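Local atomic coordinates of 5'-nucleotidase SurE (Aquifex aeolicus, PDB entry 2WQK), a protein that probably hydrolyses nucleoside 5'-monophosphates to nucleosides and phosphate, with the help of one divalent metal ion in each subunit. Residues G107-A112 and D157-V162; G111-R116 and L231-T236. All coordinates share one frame; numbering follows the deposited sequence.

Contact 1 (G107-A112 and D157-V162). With SO4 (sulfate ion), chain C.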
loop_
_atom_site.group_PDB
_atom_site.type_symbol
_atom_site.label_atom_id
_atom_site.label_comp_id
_atom_site.label_asym_id
_atom_site.label_seq_id
_atom_site.Cartn_x
_atom_site.Cartn_y
_atom_site.Cartn_z
ATOM N N GLY A 107 -11.497 8.993 -7.152
ATOM C CA GLY A 107 -11.584 9.599 -5.830
ATOM C C GLY A 107 -12.145 11.009 -5.891
ATOM O O GLY A 107 -12.846 11.449 -4.973
ATOM N N THR A 108 -11.785 11.741 -6.943
ATOM C CA THR A 108 -12.315 13.101 -7.066
ATOM C C THR A 108 -13.836 13.054 -7.190
ATOM O O THR A 108 -14.552 13.770 -6.491
ATOM C CB THR A 108 -11.698 13.827 -8.287
ATOM O OG1 THR A 108 -10.283 13.842 -8.132
ATOM C CG2 THR A 108 -12.243 15.281 -8.422
ATOM N N VAL A 109 -14.328 12.179 -8.056
ATOM C CA VAL A 109 -15.767 12.063 -8.243
ATOM C C VAL A 109 -16.443 11.588 -6.940
ATOM O O VAL A 109 -17.486 12.077 -6.560
ATOM C CB VAL A 109 -16.124 11.164 -9.451
ATOM C CG1 VAL A 109 -17.626 11.025 -9.583
ATOM C CG2 VAL A 109 -15.540 11.747 -10.712
ATOM N N SER A 110 -15.829 10.636 -6.254
ATOM C CA SER A 110 -16.454 10.098 -5.040
ATOM C C SER A 110 -16.585 11.158 -3.931
ATOM O O SER A 110 -17.566 11.130 -3.165
ATOM C CB SER A 110 -15.705 8.857 -4.544
ATOM O OG SER A 110 -14.444 9.145 -4.058
ATOM N N GLY A 111 -15.656 12.122 -3.895
ATOM C CA GLY A 111 -15.817 13.244 -2.941
ATOM C C GLY A 111 -17.115 14.005 -3.208
ATOM O O GLY A 111 -17.873 14.332 -2.282
ATOM N N ALA A 112 -17.374 14.328 -4.477
ATOM C CA ALA A 112 -18.625 15.027 -4.823
ATOM C C ALA A 112 -19.848 14.130 -4.525
ATOM O O ALA A 112 -20.850 14.580 -3.986
ATOM C CB ALA A 112 -18.636 15.513 -6.258
ATOM N N ASP A 157 -31.593 14.230 -7.718
ATOM C CA ASP A 157 -30.872 12.949 -7.841
ATOM C C ASP A 157 -29.659 13.209 -8.695
ATOM O O ASP A 157 -29.393 12.453 -9.648
ATOM C CB ASP A 157 -31.788 11.850 -8.467
ATOM C CG ASP A 157 -31.085 10.498 -8.655
ATOM O OD1 ASP A 157 -30.198 10.145 -7.827
ATOM O OD2 ASP A 157 -31.450 9.795 -9.653
ATOM N N THR A 158 -28.917 14.294 -8.419
ATOM C CA THR A 158 -27.831 14.536 -9.347
ATOM C C THR A 158 -26.645 15.190 -8.635
ATOM O O THR A 158 -26.810 15.957 -7.716
ATOM C CB THR A 158 -28.347 15.517 -10.472
ATOM O OG1 THR A 158 -29.530 14.965 -11.083
ATOM C CG2 THR A 158 -27.299 15.781 -11.545
ATOM N N TYR A 159 -25.468 14.909 -9.148
ATOM C CA TYR A 159 -24.275 15.728 -8.851
ATOM C C TYR A 159 -23.521 15.885 -10.158
ATOM O O TYR A 159 -23.753 15.118 -11.089
ATOM C CB TYR A 159 -23.432 15.174 -7.709
ATOM C CG TYR A 159 -22.877 13.772 -7.918
ATOM C CD1 TYR A 159 -21.525 13.591 -8.113
ATOM C CD2 TYR A 159 -23.688 12.625 -7.869
ATOM C CE1 TYR A 159 -20.976 12.348 -8.344
ATOM C CE2 TYR A 159 -23.135 11.364 -8.082
ATOM C CZ TYR A 159 -21.787 11.233 -8.311
ATOM O OH TYR A 159 -21.224 9.995 -8.521
ATOM N N LEU A 160 -22.680 16.916 -10.255
ATOM C CA LEU A 160 -22.046 17.237 -11.526
ATOM C C LEU A 160 -20.599 16.753 -11.593
ATOM O O LEU A 160 -19.835 16.940 -10.670
ATOM C CB LEU A 160 -22.088 18.752 -11.785
ATOM C CG LEU A 160 -23.474 19.382 -11.747
ATOM C CD1 LEU A 160 -23.334 20.911 -12.012
ATOM C CD2 LEU A 160 -24.461 18.748 -12.718
ATOM N N ASN A 161 -20.252 16.231 -12.766
ATOM C CA ASN A 161 -18.912 15.818 -13.097
ATOM C C ASN A 161 -18.353 16.674 -14.225
ATOM O O ASN A 161 -18.895 16.663 -15.314
ATOM C CB ASN A 161 -18.820 14.349 -13.511
ATOM C CG ASN A 161 -17.389 13.908 -13.614
ATOM O OD1 ASN A 161 -16.567 14.214 -12.723
ATOM N ND2 ASN A 161 -17.048 13.218 -14.727
ATOM N N VAL A 162 -17.368 17.524 -13.880
ATOM C CA VAL A 162 -16.877 18.548 -14.833
ATOM C C VAL A 162 -15.449 18.243 -15.219
ATOM O O VAL A 162 -14.610 17.997 -14.341
ATOM C CB VAL A 162 -16.966 19.958 -14.205
ATOM C CG1 VAL A 162 -16.482 21.028 -15.201
ATOM C CG2 VAL A 162 -18.399 20.254 -13.735
HETATM S S SO4 C . -8.707 10.528 -9.000
HETATM O O1 SO4 C . -7.763 10.627 -10.112
HETATM O O2 SO4 C . -8.061 11.179 -7.817
HETATM O O3 SO4 C . -9.895 11.254 -9.272
HETATM O O4 SO4 C . -9.027 9.105 -8.663
#

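Contact 2 (G111-R116 and L231-T236)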
loop_
_atom_site.group_PDB
_atom_site.type_symbol
_atom_site.label_atom_id
_atom_site.label_comp_id
_atom_site.label_asym_id
_atom_site.label_seq_id
_atom_site.Cartn_x
_atom_site.Cartn_y
_atom_site.Cartn_z
ATOM N N GLY A 111 -15.656 12.122 -3.895
ATOM C CA GLY A 111 -15.817 13.244 -2.941
ATOM C C GLY A 111 -17.115 14.005 -3.208
ATOM O O GLY A 111 -17.873 14.332 -2.282
ATOM N N ALA A 112 -17.374 14.328 -4.477
ATOM C CA ALA A 112 -18.625 15.027 -4.823
ATOM C C ALA A 112 -19.848 14.130 -4.525
ATOM O O ALA A 112 -20.850 14.580 -3.986
ATOM C CB ALA A 112 -18.636 15.513 -6.258
ATOM N N MET A 113 -19.738 12.837 -4.844
ATOM C CA MET A 113 -20.806 11.903 -4.522
ATOM C C MET A 113 -21.166 11.914 -3.049
ATOM O O MET A 113 -22.322 11.966 -2.715
ATOM C CB MET A 113 -20.409 10.484 -4.976
ATOM C CG MET A 113 -21.526 9.468 -4.786
ATOM S SD MET A 113 -20.935 7.766 -4.975
ATOM C CE MET A 113 -19.909 7.638 -3.502
ATOM N N GLU A 114 -20.144 11.895 -2.217
ATOM C CA GLU A 114 -20.353 11.914 -0.762
ATOM C C GLU A 114 -21.070 13.189 -0.303
ATOM O O GLU A 114 -21.937 13.165 0.585
ATOM C CB GLU A 114 -19.047 11.679 -0.001
ATOM C CG GLU A 114 -18.507 10.284 -0.200
ATOM C CD GLU A 114 -19.341 9.166 0.463
ATOM O OE1 GLU A 114 -20.196 9.437 1.331
ATOM O OE2 GLU A 114 -19.116 7.986 0.102
ATOM N N GLY A 115 -20.686 14.311 -0.897
ATOM C CA GLY A 115 -21.441 15.532 -0.578
ATOM C C GLY A 115 -22.914 15.380 -0.877
ATOM O O GLY A 115 -23.757 15.722 -0.053
ATOM N N ARG A 116 -23.242 14.818 -2.052
ATOM C CA ARG A 116 -24.640 14.671 -2.444
ATOM C C ARG A 116 -25.343 13.624 -1.559
ATOM O O ARG A 116 -26.515 13.794 -1.233
ATOM C CB ARG A 116 -24.759 14.354 -3.953
ATOM C CG ARG A 116 -26.121 14.626 -4.567
ATOM C CD ARG A 116 -26.817 15.918 -4.112
ATOM N NE ARG A 116 -27.938 15.636 -3.191
ATOM C CZ ARG A 116 -28.714 16.512 -2.536
ATOM N NH1 ARG A 116 -29.696 16.052 -1.777
ATOM N NH2 ARG A 116 -28.544 17.819 -2.626
ATOM N N LEU A 231 -24.717 13.311 -13.122
ATOM C CA LEU A 231 -24.654 11.890 -12.737
ATOM C C LEU A 231 -25.761 11.582 -11.743
ATOM O O LEU A 231 -26.050 12.379 -10.832
ATOM C CB LEU A 231 -23.320 11.604 -12.049
ATOM C CG LEU A 231 -22.033 11.829 -12.854
ATOM C CD1 LEU A 231 -20.753 11.572 -12.023
ATOM C CD2 LEU A 231 -22.069 10.938 -14.123
ATOM N N HIS A 232 -26.316 10.375 -11.889
ATOM C CA HIS A 232 -27.209 9.825 -10.896
ATOM C C HIS A 232 -26.484 9.553 -9.593
ATOM O O HIS A 232 -25.407 8.964 -9.608
ATOM C CB HIS A 232 -27.767 8.461 -11.356
ATOM C CG HIS A 232 -28.862 8.526 -12.344
ATOM N ND1 HIS A 232 -30.127 8.967 -12.034
ATOM C CD2 HIS A 232 -28.914 8.073 -13.623
ATOM C CE1 HIS A 232 -30.900 8.833 -13.106
ATOM N NE2 HIS A 232 -30.185 8.292 -14.079
ATOM N N LEU A 233 -27.115 9.899 -8.461
ATOM C CA LEU A 233 -26.673 9.370 -7.194
ATOM C C LEU A 233 -27.198 7.928 -7.007
ATOM O O LEU A 233 -26.454 7.031 -6.604
ATOM C CB LEU A 233 -27.154 10.220 -6.013
ATOM C CG LEU A 233 -26.633 9.618 -4.681
ATOM C CD1 LEU A 233 -25.088 9.367 -4.598
ATOM C CD2 LEU A 233 -27.126 10.460 -3.514
ATOM N N ASP A 234 -28.465 7.719 -7.352
ATOM C CA ASP A 234 -29.097 6.401 -7.187
ATOM C C ASP A 234 -28.787 5.596 -8.429
ATOM O O ASP A 234 -29.155 5.996 -9.528
ATOM C CB ASP A 234 -30.591 6.636 -6.995
ATOM C CG ASP A 234 -31.389 5.370 -6.660
ATOM O OD1 ASP A 234 -30.885 4.229 -6.903
ATOM O OD2 ASP A 234 -32.571 5.600 -6.205
ATOM N N LEU A 235 -28.103 4.462 -8.231
ATOM C CA LEU A 235 -27.681 3.604 -9.321
ATOM C C LEU A 235 -28.799 2.673 -9.809
ATOM O O LEU A 235 -28.596 1.940 -10.779
ATOM C CB LEU A 235 -26.464 2.734 -8.887
ATOM C CG LEU A 235 -25.298 3.404 -8.179
ATOM C CD1 LEU A 235 -24.203 2.397 -7.708
ATOM C CD2 LEU A 235 -24.730 4.414 -9.131
ATOM N N THR A 236 -29.922 2.608 -9.080
ATOM C CA THR A 236 -30.957 1.609 -9.404
ATOM C C THR A 236 -31.557 1.868 -10.774
ATOM O O THR A 236 -31.948 3.007 -11.094
ATOM C CB THR A 236 -32.108 1.643 -8.385
ATOM O OG1 THR A 236 -31.580 1.644 -7.066
ATOM C CG2 THR A 236 -33.106 0.499 -8.587
#

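Contact 1 (G107-A112 and D157-V162)
At the edge of what is probably the SurE active site, the start of helix 107-117 lies against strand 158-165 through Val109 and Ala112, which meet Tyr159 and Asn161. The methyl CG1 of Val109 comes up to the rim of the phenol, in the plane of the ring, 3.8 Å from Tyr159 CE1. One turn further along the helix, CB of Ala112 reaches the ring obliquely, 3.9 Å from Tyr159 CD1. The ring gets there because its CG sits between the backbone N and the carbonyl carbon (chi1 60°), which swings it off the strand toward the helix. An alanine in place of Tyr159 would probably leave the methyls of Val109 and Ala112 without the ring they pack on and open a gap between helix and sheet. The other branch of Val109, CG2, abuts the amide of Asn161, 3.3 Å from OD1; the ND2 end of that amide is bonded to the carbonyl of Asn98. This is a helix packed on the sheet of an alpha/beta fold: the axis of 107-112 passes 9.0 Å from that of 158-162 and runs at 151° to it, nearly antiparallel. The helix begins at a sulfate ion, probably from the crystallisation liquor. Gly107 N binds its O4 at 2.9 Å, while Thr108 grips O3 with both its backbone N and, at 2.9 Å, its OG1; the helix dipole probably helps these N-H groups to hold the anion. Ser106 and Asn98 add further hydrogen bonds, a cradle consistent with a site for substrate phosphate, since Asn94 of the metal site lies close by. Within the first turn, Ser110 OG and Gly111 N both bond to Gly107 O from one face of its plane.

Contact 2 (G111-R116 and L231-T236)
Leu233, in the loop that follows strand 225-232, leans on helix 107-117 with its two methyls divided between Met113 and Arg116. The close part is at Met113: CD1 of Leu233 lies 3.6 Å from Met113 CG, and the two side chains cross at about a right angle. Met113 offers this methylene because CG stands anti to the backbone N (chi1 -175°); the chain bends only later, at chi3. Toward Arg116 the fit slackens. CD2 of Leu233 stays 4.1 Å from the carbonyl O of Arg116, in a partly exposed region where the place of the arginine side chain is doubtful, since it has two conformations. The loop is shaped on its own account by an Asx turn, in which Asp234 OD1 accepts from Thr236 N at 2.9 Å and, through its syn lone pair, from Thr236 OG1 at 2.7 Å. Gln180 of the second subunit also bonds to Leu235 and Thr236, tying this loop into the assembly. With no polar pair to direct it, the contact between helix and loop is van der Waals packing and probably depends on shape, while polar bonds within the loop, to Asp157 and to Gln180 of the second subunit probably set the loop's course.

Contacts 1 and 2 follow one another down helix 107-117, sharing Gly111 and Ala112, with their centres about 6 Å apart. Along the chain the helix comes first, strand 158-165 next and strand 225-232 last; these two strands are antiparallel neighbours in the large mixed sheet, and one helix meets strand 158-165 in contact 1 and the loop after strand 225-232 in contact 2. The strands are stitched together by Tyr159 O with Leu231 N. Contact 1 lies near the sulfate and metal end of the helix, contact 2 further away, and both touch the second subunit. The helix thus runs from the sulfate and the sodium site, probably the active site, along the sheet to the second subunit.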